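Local coordinates for PbICP-C (Plasmodium berghei, PDB 3PNR), which probably inhibits papain-like cysteine peptidases, as a falstatin-family inhibitor domain of a malaria parasite, at residues 55-60 / 163-168. Sequence-based numbering, arbitrary orientation.
Sequences LCIDLE and IVYSYY
Ile57 and Leu59 meet the ring of Tyr165 deep in the core of the domain, a worked example of how two beta-sheets close on one another through side chains. Strand 54-62 belongs to one sheet and strand 159-168 to the other, and at Leu59 and Tyr167 their CA atoms still stand 9.0 Å apart.

The apolar packing rests on the aromatic ring. Leu59 CD1 approaches it at the CD1 carbon of Tyr165, 4.3 Å away, while Ile57 CG2 lies 4.3 Å from Tyr165 CE2; both methyls come in obliquely. The other branch of the isoleucine reaches the phenol end, with Ile57 CG1 4.0 Å from Tyr165 OH. That ring is directed across the interface by its first torsion, which sets CG opposite the carbonyl carbon and beside the backbone N (chi1 -64°). Val102 also touches the Tyr165 side chain.

The polar end of the ring has its partner outside the two segments: Tyr165 OH and Ser151 OG share a hydrogen bond. Ser151 lies on strand 146-155, beside 54-62 in the opposing sheet, and is backbone hydrogen-bonded to Ile57.

The contact thus joins the two layers of a beta-sandwich by dispersion and burial, with the hydroxyl of Tyr165 satisfied by a residue of the sheet it reaches.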
loop_
_atom_site.group_PDB
_atom_site.type_symbol
_atom_site.label_atom_id
_atom_site.label_comp_id
_atom_site.label_asym_id
_atom_site.label_seq_id
_atom_site.Cartn_x
_atom_site.Cartn_y
_atom_site.Cartn_z
ATOM N N LEU B 55 -14.155 2.899 27.650
ATOM C CA LEU B 55 -14.724 3.194 26.337
ATOM C C LEU B 55 -13.851 2.679 25.189
ATOM O O LEU B 55 -12.660 2.998 25.106
ATOM C CB LEU B 55 -14.959 4.697 26.193
ATOM C CG LEU B 55 -15.369 5.226 24.817
ATOM C CD1 LEU B 55 -16.659 4.569 24.334
ATOM C CD2 LEU B 55 -15.499 6.748 24.853
ATOM N N CYS B 56 -14.457 1.881 24.311
ATOM C CA CYS B 56 -13.746 1.279 23.184
ATOM C C CYS B 56 -13.980 2.072 21.901
ATOM O O CYS B 56 -15.111 2.173 21.419
ATOM C CB CYS B 56 -14.187 -0.176 22.971
ATOM S SG CYS B 56 -14.013 -1.283 24.405
ATOM N N ILE B 57 -12.909 2.640 21.356
ATOM C CA ILE B 57 -12.985 3.305 20.061
ATOM C C ILE B 57 -12.498 2.367 18.954
ATOM O O ILE B 57 -11.330 1.963 18.929
ATOM C CB ILE B 57 -12.182 4.617 20.040
ATOM C CG1 ILE B 57 -12.601 5.514 21.207
ATOM C CG2 ILE B 57 -12.407 5.352 18.736
ATOM C CD1 ILE B 57 -13.961 6.170 21.027
ATOM N N ASP B 58 -13.415 2.002 18.061
ATOM C CA ASP B 58 -13.101 1.138 16.925
ATOM C C ASP B 58 -12.876 1.981 15.667
ATOM O O ASP B 58 -13.813 2.585 15.124
ATOM C CB ASP B 58 -14.222 0.126 16.685
ATOM C CG ASP B 58 -14.190 -1.031 17.669
ATOM O OD1 ASP B 58 -13.396 -0.980 18.636
ATOM O OD2 ASP B 58 -14.960 -1.995 17.466
ATOM N N LEU B 59 -11.627 2.007 15.213
ATOM C CA LEU B 59 -11.216 2.852 14.101
ATOM C C LEU B 59 -11.091 2.069 12.794
ATOM O O LEU B 59 -10.339 1.092 12.699
ATOM C CB LEU B 59 -9.894 3.530 14.445
ATOM C CG LEU B 59 -9.947 4.440 15.669
ATOM C CD1 LEU B 59 -8.580 4.555 16.334
ATOM C CD2 LEU B 59 -10.491 5.801 15.271
ATOM N N GLU B 60 -11.830 2.516 11.785
ATOM C CA GLU B 60 -11.903 1.807 10.513
ATOM C C GLU B 60 -11.091 2.485 9.410
ATOM O O GLU B 60 -11.003 3.714 9.344
ATOM C CB GLU B 60 -13.363 1.669 10.071
ATOM C CG GLU B 60 -13.577 0.625 8.995
ATOM C CD GLU B 60 -13.229 -0.770 9.475
ATOM O OE1 GLU B 60 -13.449 -1.060 10.673
ATOM O OE2 GLU B 60 -12.740 -1.575 8.654
ATOM N N ILE B 163 -10.601 14.444 22.902
ATOM C CA ILE B 163 -9.668 13.425 22.430
ATOM C C ILE B 163 -9.582 13.458 20.908
ATOM O O ILE B 163 -10.600 13.347 20.219
ATOM C CB ILE B 163 -10.113 12.025 22.873
ATOM C CG1 ILE B 163 -10.466 12.039 24.362
ATOM C CG2 ILE B 163 -9.031 11.004 22.565
ATOM C CD1 ILE B 163 -10.674 10.670 24.955
ATOM N N VAL B 164 -8.373 13.617 20.379
ATOM C CA VAL B 164 -8.210 13.791 18.934
ATOM C C VAL B 164 -7.522 12.621 18.223
ATOM O O VAL B 164 -6.411 12.219 18.566
ATOM C CB VAL B 164 -7.487 15.103 18.605
ATOM C CG1 VAL B 164 -7.402 15.290 17.103
ATOM C CG2 VAL B 164 -8.213 16.270 19.247
ATOM N N TYR B 165 -8.212 12.070 17.235
ATOM C CA TYR B 165 -7.648 11.022 16.397
ATOM C C TYR B 165 -7.601 11.520 14.968
ATOM O O TYR B 165 -8.438 12.326 14.551
ATOM C CB TYR B 165 -8.528 9.782 16.429
ATOM C CG TYR B 165 -8.649 9.119 17.774
ATOM C CD1 TYR B 165 -7.651 8.278 18.245
ATOM C CD2 TYR B 165 -9.777 9.310 18.565
ATOM C CE1 TYR B 165 -7.762 7.656 19.469
ATOM C CE2 TYR B 165 -9.901 8.690 19.794
ATOM C CZ TYR B 165 -8.888 7.863 20.241
ATOM O OH TYR B 165 -8.997 7.238 21.459
ATOM N N SER B 166 -6.641 11.033 14.196
ATOM C CA SER B 166 -6.667 11.326 12.777
ATOM C C SER B 166 -6.092 10.202 11.947
ATOM O O SER B 166 -5.147 9.527 12.353
ATOM C CB SER B 166 -5.957 12.641 12.468
ATOM O OG SER B 166 -6.511 13.233 11.302
ATOM N N TYR B 167 -6.706 10.014 10.784
ATOM C CA TYR B 167 -6.276 9.072 9.767
ATOM C C TYR B 167 -5.618 9.931 8.707
ATOM O O TYR B 167 -6.294 10.676 7.992
ATOM C CB TYR B 167 -7.514 8.385 9.192
ATOM C CG TYR B 167 -7.278 7.116 8.396
ATOM C CD1 TYR B 167 -6.602 6.037 8.949
ATOM C CD2 TYR B 167 -7.779 6.983 7.103
ATOM C CE1 TYR B 167 -6.405 4.868 8.223
ATOM C CE2 TYR B 167 -7.593 5.826 6.375
ATOM C CZ TYR B 167 -6.907 4.771 6.939
ATOM O OH TYR B 167 -6.717 3.620 6.214
ATOM N N TYR B 168 -4.292 9.859 8.626
ATOM C CA TYR B 168 -3.551 10.694 7.688
ATOM C C TYR B 168 -2.294 9.985 7.186
ATOM O O TYR B 168 -1.935 8.919 7.684
ATOM C CB TYR B 168 -3.215 12.063 8.315
ATOM C CG TYR B 168 -2.113 12.039 9.351
ATOM C CD1 TYR B 168 -2.362 11.606 10.653
ATOM C CD2 TYR B 168 -0.822 12.442 9.031
ATOM C CE1 TYR B 168 -1.353 11.574 11.603
ATOM C CE2 TYR B 168 0.202 12.406 9.973
ATOM C CZ TYR B 168 -0.071 11.977 11.262
ATOM O OH TYR B 168 0.935 11.947 12.210
#